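Local coordinates for protein Xaa-Pro Dipeptidase (Alteromonas macleodii, PDB 2QS8) that probably cleaves Xaa-Pro-type dipeptides or removes C-terminal residues from peptides, as a metal-dependent carboxypeptidase of the amidohydrolase superfamily, and binds methionine in its active site, at residues A[69-77]-A[91-102]; A[275-283]-A[339-347]. All blocks are in the same frame, centred on the assembly; numbering follows the deposited sequence.

Interaction 1. Residues A[69-77]-A[91-102]; sequences HVHFGQEYQ and QAILATQHAYVT. With MG (magnesium ion), chain C.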
loop_
_atom_site.group_PDB
_atom_site.type_symbol
_atom_site.label_atom_id
_atom_site.label_comp_id
_atom_site.label_asym_id
_atom_site.label_seq_id
_atom_site.Cartn_x
_atom_site.Cartn_y
_atom_site.Cartn_z
ATOM N N HIS A 69 -12.926 14.622 -27.631
ATOM C CA HIS A 69 -11.733 15.025 -26.892
ATOM C C HIS A 69 -11.555 16.534 -26.780
ATOM O O HIS A 69 -10.917 17.162 -27.627
ATOM C CB HIS A 69 -10.506 14.398 -27.561
ATOM C CG HIS A 69 -9.273 14.381 -26.709
ATOM N ND1 HIS A 69 -8.589 13.220 -26.420
ATOM C CD2 HIS A 69 -8.572 15.385 -26.132
ATOM C CE1 HIS A 69 -7.517 13.511 -25.704
ATOM N NE2 HIS A 69 -7.483 14.817 -25.517
ATOM N N VAL A 70 -12.120 17.112 -25.727
ATOM C CA VAL A 70 -12.012 18.551 -25.518
ATOM C C VAL A 70 -11.601 18.856 -24.080
ATOM O O VAL A 70 -11.787 18.027 -23.188
ATOM C CB VAL A 70 -13.352 19.286 -25.820
ATOM C CG1 VAL A 70 -13.759 19.056 -27.280
ATOM C CG2 VAL A 70 -14.436 18.812 -24.871
ATOM N N HIS A 71 -11.033 20.041 -23.871
ATOM C CA HIS A 71 -10.596 20.464 -22.544
ATOM C C HIS A 71 -11.096 21.875 -22.225
ATOM O O HIS A 71 -10.302 22.815 -22.122
ATOM C CB HIS A 71 -9.063 20.448 -22.446
ATOM C CG HIS A 71 -8.450 19.100 -22.641
ATOM N ND1 HIS A 71 -8.600 18.074 -21.731
ATOM C CD2 HIS A 71 -7.672 18.610 -23.637
ATOM C CE1 HIS A 71 -7.938 17.014 -22.157
ATOM N NE2 HIS A 71 -7.367 17.311 -23.310
ATOM N N PHE A 72 -12.405 22.032 -22.076
ATOM C CA PHE A 72 -12.946 23.345 -21.755
ATOM C C PHE A 72 -12.251 23.816 -20.482
ATOM O O PHE A 72 -12.056 23.029 -19.552
ATOM C CB PHE A 72 -14.455 23.286 -21.493
ATOM C CG PHE A 72 -15.284 22.838 -22.677
ATOM C CD1 PHE A 72 -14.890 23.117 -23.984
ATOM C CD2 PHE A 72 -16.498 22.197 -22.473
ATOM C CE1 PHE A 72 -15.703 22.763 -25.067
ATOM C CE2 PHE A 72 -17.319 21.842 -23.544
ATOM C CZ PHE A 72 -16.921 22.126 -24.843
ATOM N N GLY A 73 -11.873 25.090 -20.441
ATOM C CA GLY A 73 -11.212 25.623 -19.264
ATOM C C GLY A 73 -9.757 25.965 -19.502
ATOM O O GLY A 73 -9.108 26.573 -18.655
ATOM N N GLN A 74 -9.235 25.565 -20.655
ATOM C CA GLN A 74 -7.853 25.864 -20.989
ATOM C C GLN A 74 -7.667 26.024 -22.491
ATOM O O GLN A 74 -8.474 25.530 -23.283
ATOM C CB GLN A 74 -6.935 24.758 -20.461
ATOM C CG GLN A 74 -7.023 23.452 -21.221
ATOM C CD GLN A 74 -6.442 22.282 -20.444
ATOM O OE1 GLN A 74 -7.065 21.766 -19.514
ATOM N NE2 GLN A 74 -5.238 21.861 -20.818
ATOM N N GLU A 75 -6.618 26.752 -22.856
ATOM C CA GLU A 75 -6.216 26.996 -24.245
ATOM C C GLU A 75 -4.721 27.235 -24.173
ATOM O O GLU A 75 -4.279 28.216 -23.573
ATOM C CB GLU A 75 -6.896 28.227 -24.830
ATOM C CG GLU A 75 -8.391 28.079 -24.987
ATOM C CD GLU A 75 -8.986 29.119 -25.916
ATOM O OE1 GLU A 75 -8.649 30.312 -25.753
ATOM O OE2 GLU A 75 -9.791 28.734 -26.793
ATOM N N TYR A 76 -3.946 26.348 -24.778
ATOM C CA TYR A 76 -2.494 26.466 -24.724
ATOM C C TYR A 76 -1.951 27.801 -25.230
ATOM O O TYR A 76 -2.240 28.215 -26.351
ATOM C CB TYR A 76 -1.817 25.334 -25.508
ATOM C CG TYR A 76 -0.413 25.098 -25.026
ATOM C CD1 TYR A 76 -0.179 24.407 -23.838
ATOM C CD2 TYR A 76 0.678 25.674 -25.678
ATOM C CE1 TYR A 76 1.095 24.305 -23.301
ATOM C CE2 TYR A 76 1.963 25.578 -25.150
ATOM C CZ TYR A 76 2.163 24.895 -23.954
ATOM O OH TYR A 76 3.420 24.828 -23.387
ATOM N N GLN A 77 -1.164 28.461 -24.389
ATOM C CA GLN A 77 -0.553 29.738 -24.738
ATOM C C GLN A 77 0.957 29.610 -24.612
ATOM O O GLN A 77 1.459 28.840 -23.788
ATOM C CB GLN A 77 -1.041 30.847 -23.801
ATOM C CG GLN A 77 -2.498 31.238 -23.981
ATOM C CD GLN A 77 -2.945 32.296 -22.998
ATOM O OE1 GLN A 77 -2.987 32.057 -21.791
ATOM N NE2 GLN A 77 -3.282 33.475 -23.507
ATOM N N GLN A 91 -10.477 28.792 -14.361
ATOM C CA GLN A 91 -10.652 27.693 -15.303
ATOM C C GLN A 91 -12.144 27.490 -15.592
ATOM O O GLN A 91 -12.557 27.355 -16.738
ATOM C CB GLN A 91 -10.063 26.397 -14.739
ATOM C CG GLN A 91 -8.566 26.455 -14.507
ATOM C CD GLN A 91 -8.044 25.333 -13.613
ATOM O OE1 GLN A 91 -6.990 25.468 -12.999
ATOM N NE2 GLN A 91 -8.768 24.232 -13.542
ATOM N N ALA A 92 -12.940 27.485 -14.528
ATOM C CA ALA A 92 -14.381 27.304 -14.648
ATOM C C ALA A 92 -15.034 28.440 -15.431
ATOM O O ALA A 92 -15.866 28.199 -16.305
ATOM C CB ALA A 92 -15.014 27.182 -13.263
ATOM N N ILE A 93 -14.654 29.669 -15.106
ATOM C CA ILE A 93 -15.178 30.857 -15.777
ATOM C C ILE A 93 -14.881 30.784 -17.269
ATOM O O ILE A 93 -15.764 30.986 -18.091
ATOM C CB ILE A 93 -14.569 32.139 -15.167
ATOM C CG1 ILE A 93 -15.173 32.345 -13.778
ATOM C CG2 ILE A 93 -14.845 33.352 -16.044
ATOM C CD1 ILE A 93 -14.472 33.377 -12.948
ATOM N N LEU A 94 -13.638 30.477 -17.616
ATOM C CA LEU A 94 -13.256 30.364 -19.016
ATOM C C LEU A 94 -13.963 29.179 -19.704
ATOM O O LEU A 94 -14.268 29.223 -20.898
ATOM C CB LEU A 94 -11.742 30.195 -19.129
ATOM C CG LEU A 94 -10.849 31.339 -18.622
ATOM C CD1 LEU A 94 -9.386 30.924 -18.743
ATOM C CD2 LEU A 94 -11.124 32.622 -19.417
ATOM N N ALA A 95 -14.225 28.126 -18.941
ATOM C CA ALA A 95 -14.876 26.950 -19.492
ATOM C C ALA A 95 -16.286 27.284 -19.978
ATOM O O ALA A 95 -16.718 26.762 -21.002
ATOM C CB ALA A 95 -14.916 25.835 -18.460
ATOM N N THR A 96 -16.996 28.152 -19.259
ATOM C CA THR A 96 -18.344 28.506 -19.695
ATOM C C THR A 96 -18.300 29.043 -21.124
ATOM O O THR A 96 -19.120 28.650 -21.942
ATOM C CB THR A 96 -19.018 29.565 -18.778
ATOM O OG1 THR A 96 -18.300 30.799 -18.840
ATOM C CG2 THR A 96 -19.072 29.059 -17.333
ATOM N N GLN A 97 -17.329 29.916 -21.419
ATOM C CA GLN A 97 -17.184 30.497 -22.762
ATOM C C GLN A 97 -16.695 29.475 -23.794
ATOM O O GLN A 97 -17.167 29.449 -24.924
ATOM C CB GLN A 97 -16.217 31.690 -22.737
ATOM C CG GLN A 97 -16.614 32.747 -21.721
ATOM C CD GLN A 97 -18.069 33.177 -21.878
ATOM O OE1 GLN A 97 -18.440 33.792 -22.880
ATOM N NE2 GLN A 97 -18.903 32.842 -20.888
ATOM N N HIS A 98 -15.743 28.644 -23.390
ATOM C CA HIS A 98 -15.207 27.633 -24.274
ATOM C C HIS A 98 -16.318 26.688 -24.715
ATOM O O HIS A 98 -16.395 26.314 -25.883
ATOM C CB HIS A 98 -14.110 26.841 -23.568
ATOM C CG HIS A 98 -12.894 27.654 -23.244
ATOM N ND1 HIS A 98 -11.943 27.232 -22.336
ATOM C CD2 HIS A 98 -12.452 28.829 -23.738
ATOM C CE1 HIS A 98 -10.966 28.120 -22.289
ATOM N NE2 HIS A 98 -11.246 29.099 -23.127
ATOM N N ALA A 99 -17.176 26.313 -23.776
ATOM C CA ALA A 99 -18.264 25.397 -24.069
ATOM C C ALA A 99 -19.287 26.038 -24.985
ATOM O O ALA A 99 -19.760 25.420 -25.928
ATOM C CB ALA A 99 -18.938 24.954 -22.779
ATOM N N TYR A 100 -19.630 27.286 -24.700
ATOM C CA TYR A 100 -20.610 27.974 -25.508
ATOM C C TYR A 100 -20.183 28.157 -26.972
ATOM O O TYR A 100 -20.984 27.913 -27.882
ATOM C CB TYR A 100 -20.956 29.328 -24.900
ATOM C CG TYR A 100 -22.073 29.994 -25.641
ATOM C CD1 TYR A 100 -23.347 29.423 -25.670
ATOM C CD2 TYR A 100 -21.848 31.149 -26.389
ATOM C CE1 TYR A 100 -24.370 29.985 -26.431
ATOM C CE2 TYR A 100 -22.863 31.719 -27.156
ATOM C CZ TYR A 100 -24.119 31.132 -27.173
ATOM O OH TYR A 100 -25.121 31.692 -27.928
ATOM N N VAL A 101 -18.943 28.579 -27.211
ATOM C CA VAL A 101 -18.500 28.766 -28.585
ATOM C C VAL A 101 -18.421 27.438 -29.339
ATOM O O VAL A 101 -18.602 27.394 -30.556
ATOM C CB VAL A 101 -17.110 29.472 -28.670
ATOM C CG1 VAL A 101 -17.157 30.815 -27.956
ATOM C CG2 VAL A 101 -16.026 28.580 -28.083
ATOM N N THR A 102 -18.151 26.359 -28.610
ATOM C CA THR A 102 -18.050 25.041 -29.216
ATOM C C THR A 102 -19.445 24.566 -29.597
ATOM O O THR A 102 -19.654 23.965 -30.650
ATOM C CB THR A 102 -17.412 24.032 -28.238
ATOM O OG1 THR A 102 -16.070 24.438 -27.926
ATOM C CG2 THR A 102 -17.379 22.643 -28.859
HETATM MG MG MG C . -5.857 16.094 -24.287
#
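Gly-73 meets helix 88-104 first at Gln-91, whose backbone O receives a CA-H...O contact from Gly-73 CA at 3.3 Å; a side chain on this glycine would crowd that carbonyl, and its backbone angles alone already call for glycine. One turn on, Ala-95 CB lies 4.0 Å from Phe-72 CB and also packs on Gly-73 N. His-98 presents its ring edge to the type II turn His-71 to Gln-74: Gly-73 N donates to His-98 ND1 at 2.9 Å, with 158° at the hydrogen and the donor nearly in the ring plane. Glu-75 CG approaches the other nitrogen, His-98 NE2, at 3.6 Å, while Glu-75 OE2 is hydrogen-bonded to His-334 N. Ala-99 CA sits over the centre of one face of Phe-72, 3.6 Å from the centroid, a CH-pi contact; Val-70 CG2 lies over the opposite face, toward its rim. Phe-72 CG stands anti to its carbonyl carbon (chi1 -63°), and the ring reaches on to Thr-102, with Phe-72 CE1 3.3 Å from Thr-102 OG1. That hydroxyl donates back to His-98 O. With an alanine in place of Phe-72 the CB contact to Ala-95 would remain, but a gap would probably open between Ala-99, Val-70 and Thr-102. His-69 in strand 69-70 and His-71 just after it bind the magnesium ion. The helix is backed by Val-119 and Leu-123 of helix 119-128, and Val-110 of strand 107-112 touches Phe-72.

Interaction 2. Residues A[275-283]-A[339-347]; sequences VPTISAGEF and KEFVYMVEN. With MET (methionine), chain D.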
loop_
_atom_site.group_PDB
_atom_site.type_symbol
_atom_site.label_atom_id
_atom_site.label_comp_id
_atom_site.label_asym_id
_atom_site.label_seq_id
_atom_site.Cartn_x
_atom_site.Cartn_y
_atom_site.Cartn_z
ATOM N N VAL A 275 -9.373 7.995 -31.747
ATOM C CA VAL A 275 -9.685 9.427 -31.758
ATOM C C VAL A 275 -8.350 10.104 -32.093
ATOM O O VAL A 275 -7.531 10.363 -31.216
ATOM C CB VAL A 275 -10.169 9.892 -30.382
ATOM C CG1 VAL A 275 -10.645 11.316 -30.452
ATOM C CG2 VAL A 275 -11.260 8.990 -29.895
ATOM N N PRO A 276 -8.131 10.414 -33.377
ATOM C CA PRO A 276 -6.905 11.039 -33.871
ATOM C C PRO A 276 -6.425 12.398 -33.361
ATOM O O PRO A 276 -5.245 12.548 -33.076
ATOM C CB PRO A 276 -7.111 11.033 -35.383
ATOM C CG PRO A 276 -8.576 11.221 -35.510
ATOM C CD PRO A 276 -9.129 10.301 -34.454
ATOM N N THR A 277 -7.312 13.374 -33.241
ATOM C CA THR A 277 -6.912 14.720 -32.827
ATOM C C THR A 277 -5.799 15.209 -33.747
ATOM O O THR A 277 -4.735 15.651 -33.291
ATOM C CB THR A 277 -6.410 14.794 -31.351
ATOM O OG1 THR A 277 -5.125 14.155 -31.225
ATOM C CG2 THR A 277 -7.431 14.155 -30.419
ATOM N N ILE A 278 -6.043 15.114 -35.049
ATOM C CA ILE A 278 -5.062 15.562 -36.031
ATOM C C ILE A 278 -4.759 17.051 -35.832
ATOM O O ILE A 278 -3.606 17.462 -35.894
ATOM C CB ILE A 278 -5.562 15.352 -37.482
ATOM C CG1 ILE A 278 -5.902 13.881 -37.710
ATOM C CG2 ILE A 278 -4.479 15.789 -38.471
ATOM C CD1 ILE A 278 -6.580 13.611 -39.030
ATOM N N SER A 279 -5.802 17.841 -35.581
ATOM C CA SER A 279 -5.659 19.280 -35.374
ATOM C C SER A 279 -4.574 19.609 -34.356
ATOM O O SER A 279 -3.653 20.370 -34.643
ATOM C CB SER A 279 -6.977 19.888 -34.892
ATOM O OG SER A 279 -7.979 19.814 -35.887
ATOM N N ALA A 280 -4.701 19.037 -33.163
ATOM C CA ALA A 280 -3.740 19.275 -32.093
ATOM C C ALA A 280 -2.352 18.858 -32.552
ATOM O O ALA A 280 -1.362 19.489 -32.192
ATOM C CB ALA A 280 -4.138 18.501 -30.835
ATOM N N GLY A 281 -2.292 17.791 -33.341
ATOM C CA GLY A 281 -1.020 17.314 -33.849
ATOM C C GLY A 281 -0.371 18.383 -34.713
ATOM O O GLY A 281 0.781 18.760 -34.489
ATOM N N GLU A 282 -1.126 18.878 -35.694
ATOM C CA GLU A 282 -0.643 19.915 -36.597
ATOM C C GLU A 282 -0.309 21.188 -35.816
ATOM O O GLU A 282 0.594 21.938 -36.191
ATOM C CB GLU A 282 -1.704 20.225 -37.663
ATOM C CG GLU A 282 -2.036 19.060 -38.583
ATOM C CD GLU A 282 -0.867 18.658 -39.467
ATOM O OE1 GLU A 282 -0.317 19.544 -40.151
ATOM O OE2 GLU A 282 -0.506 17.465 -39.487
ATOM N N PHE A 283 -1.042 21.421 -34.730
ATOM C CA PHE A 283 -0.832 22.602 -33.898
ATOM C C PHE A 283 0.566 22.633 -33.268
ATOM O O PHE A 283 1.305 23.604 -33.430
ATOM C CB PHE A 283 -1.877 22.664 -32.785
ATOM C CG PHE A 283 -1.832 23.934 -31.985
ATOM C CD1 PHE A 283 -2.518 25.062 -32.413
ATOM C CD2 PHE A 283 -1.086 24.012 -30.817
ATOM C CE1 PHE A 283 -2.462 26.245 -31.695
ATOM C CE2 PHE A 283 -1.023 25.195 -30.091
ATOM C CZ PHE A 283 -1.712 26.313 -30.532
ATOM N N LYS A 339 -12.088 22.338 -38.209
ATOM C CA LYS A 339 -10.870 22.097 -38.980
ATOM C C LYS A 339 -10.474 20.622 -38.997
ATOM O O LYS A 339 -9.837 20.157 -39.948
ATOM C CB LYS A 339 -9.714 22.926 -38.423
ATOM C CG LYS A 339 -9.960 24.417 -38.482
ATOM C CD LYS A 339 -8.766 25.188 -37.953
ATOM C CE LYS A 339 -9.030 26.683 -37.941
ATOM N NZ LYS A 339 -7.818 27.422 -37.493
ATOM N N GLU A 340 -10.848 19.897 -37.943
ATOM C CA GLU A 340 -10.549 18.474 -37.842
ATOM C C GLU A 340 -11.137 17.704 -39.038
ATOM O O GLU A 340 -10.533 16.742 -39.522
ATOM C CB GLU A 340 -11.108 17.920 -36.526
ATOM C CG GLU A 340 -10.786 16.455 -36.214
ATOM C CD GLU A 340 -9.308 16.194 -35.932
ATOM O OE1 GLU A 340 -8.540 17.168 -35.765
ATOM O OE2 GLU A 340 -8.918 15.004 -35.870
ATOM N N PHE A 341 -12.314 18.123 -39.499
ATOM C CA PHE A 341 -12.973 17.494 -40.642
ATOM C C PHE A 341 -12.101 17.645 -41.883
ATOM O O PHE A 341 -11.845 16.677 -42.602
ATOM C CB PHE A 341 -14.334 18.141 -40.925
ATOM C CG PHE A 341 -15.403 17.783 -39.938
ATOM C CD1 PHE A 341 -15.760 16.460 -39.723
ATOM C CD2 PHE A 341 -16.053 18.776 -39.217
ATOM C CE1 PHE A 341 -16.743 16.139 -38.798
ATOM C CE2 PHE A 341 -17.036 18.464 -38.291
ATOM C CZ PHE A 341 -17.382 17.147 -38.081
ATOM N N VAL A 342 -11.647 18.869 -42.129
ATOM C CA VAL A 342 -10.814 19.139 -43.287
ATOM C C VAL A 342 -9.533 18.304 -43.253
ATOM O O VAL A 342 -9.049 17.856 -44.295
ATOM C CB VAL A 342 -10.449 20.629 -43.360
ATOM C CG1 VAL A 342 -9.707 20.916 -44.666
ATOM C CG2 VAL A 342 -11.707 21.475 -43.230
ATOM N N TYR A 343 -8.992 18.096 -42.055
ATOM C CA TYR A 343 -7.774 17.307 -41.902
ATOM C C TYR A 343 -8.038 15.835 -42.177
ATOM O O TYR A 343 -7.219 15.158 -42.792
ATOM C CB TYR A 343 -7.189 17.478 -40.493
ATOM C CG TYR A 343 -6.413 18.762 -40.283
ATOM C CD1 TYR A 343 -5.273 19.038 -41.043
ATOM C CD2 TYR A 343 -6.782 19.675 -39.292
ATOM C CE1 TYR A 343 -4.521 20.178 -40.821
ATOM C CE2 TYR A 343 -6.031 20.829 -39.060
ATOM C CZ TYR A 343 -4.902 21.068 -39.829
ATOM O OH TYR A 343 -4.137 22.190 -39.601
HETATM N N MSE A 344 -9.185 15.342 -41.725
HETATM C CA MSE A 344 -9.542 13.951 -41.928
HETATM C C MSE A 344 -9.719 13.639 -43.397
HETATM O O MSE A 344 -9.323 12.570 -43.866
HETATM C CB MSE A 344 -10.820 13.636 -41.166
HETATM C CG MSE A 344 -10.621 13.764 -39.685
HETATM SE SE MSE A 344 -12.272 13.387 -38.766
HETATM C CE MSE A 344 -12.076 11.473 -38.408
ATOM N N VAL A 345 -10.290 14.593 -44.122
ATOM C CA VAL A 345 -10.510 14.427 -45.547
ATOM C C VAL A 345 -9.189 14.436 -46.313
ATOM O O VAL A 345 -8.919 13.530 -47.094
ATOM C CB VAL A 345 -11.433 15.542 -46.112
ATOM C CG1 VAL A 345 -11.578 15.375 -47.617
ATOM C CG2 VAL A 345 -12.808 15.483 -45.439
ATOM N N GLU A 346 -8.366 15.456 -46.087
ATOM C CA GLU A 346 -7.090 15.561 -46.780
ATOM C C GLU A 346 -6.197 14.349 -46.557
ATOM O O GLU A 346 -5.271 14.106 -47.331
ATOM C CB GLU A 346 -6.347 16.823 -46.346
ATOM C CG GLU A 346 -7.174 18.086 -46.478
ATOM C CD GLU A 346 -6.324 19.340 -46.538
ATOM O OE1 GLU A 346 -5.337 19.437 -45.769
ATOM O OE2 GLU A 346 -6.661 20.234 -47.352
ATOM N N ASN A 347 -6.474 13.580 -45.511
ATOM C CA ASN A 347 -5.664 12.409 -45.233
ATOM C C ASN A 347 -6.303 11.072 -45.601
ATOM O O ASN A 347 -5.946 10.030 -45.041
ATOM C CB ASN A 347 -5.219 12.428 -43.770
ATOM C CG ASN A 347 -4.151 13.481 -43.513
ATOM O OD1 ASN A 347 -2.988 13.300 -43.869
ATOM N ND2 ASN A 347 -4.551 14.598 -42.916
HETATM N N MET D . -2.266 16.876 -25.578
HETATM C CA MET D . -1.395 15.938 -26.346
HETATM C C MET D . -0.021 15.782 -25.701
HETATM O O MET D . 0.627 14.746 -25.954
HETATM C CB MET D . -1.221 16.449 -27.776
HETATM C CG MET D . -0.408 15.526 -28.642
HETATM S SD MET D . -0.429 16.056 -30.319
HETATM C CE MET D . -2.117 15.706 -30.723
HETATM O OXT MET D . 0.390 16.702 -24.961
HETATM O O HOH W 1 -1.441 21.959 -41.005
#
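Glu-340 turns its carboxylate to the start of helix 278-287, each oxygen using its syn lone pair for a backbone N-H: Glu-340 OE2 takes Ile-278 N at 3.0 Å and OE1 takes Ser-279 N at 2.8 Å. The other flat group, the Tyr-343 ring, is approached obliquely by Ile-278 CG2, Ser-279 OG and Glu-282 CG, the last 3.5 Å from Tyr-343 CE1. Beyond the ring, one water links Tyr-343 OH with Glu-282 OE1. Ser-279 OG donates to Glu-340 OE1 at 2.7 Å, nearly in line with its C-O bond, so three bonds fix the rotation of this buried carboxylate. Pro-276 CG adds a carbon neighbour, 3.8 Å from Glu-340 OE2. CG of Glu-340 is anti to the backbone N (chi1 -176°) and the chain then bends at chi2, which carries the acid over to the other helix. Ile-278 CD1 reaches the selenomethionine Met-344, 4.1 Å from its CG, and Phe-313 of helix 299-319 packs on both residues. The two helix segments run almost perpendicular, at 89°, with axes 9.4 Å apart. A carboxylate from a distant helix thus accepts the first N-H groups of helix 278-287, where the helix dipole would probably favour its charge. The helix so held begins after a strand of the TIM-barrel fold and lines the methionine pocket, with Ala-280 CB 3.5 Å from the ligand CE.

Overall arrangement
From the N terminus, the chain passes His-69 in strand 69-70 and His-71 just beyond it, and interaction 1 closes a short loop of 13 residues back onto helix 88-104. Interaction 2 comes much later and spans 55 residues, including helix 299-319, between 275-283 and 339-347. The two contacts are in series, neither nested nor crossed, with centres about 19 Å apart. They nevertheless touch inside the barrel, where His-69 packs on Val-275 and Thr-277. Interaction 1 thus ties the strand end and loop that hold two metal ligands to an outer helix, and interaction 2 ties the pocket-lining helix to a later one; Asp-328, which completes the metal site, lies in the span that interaction 2 encloses.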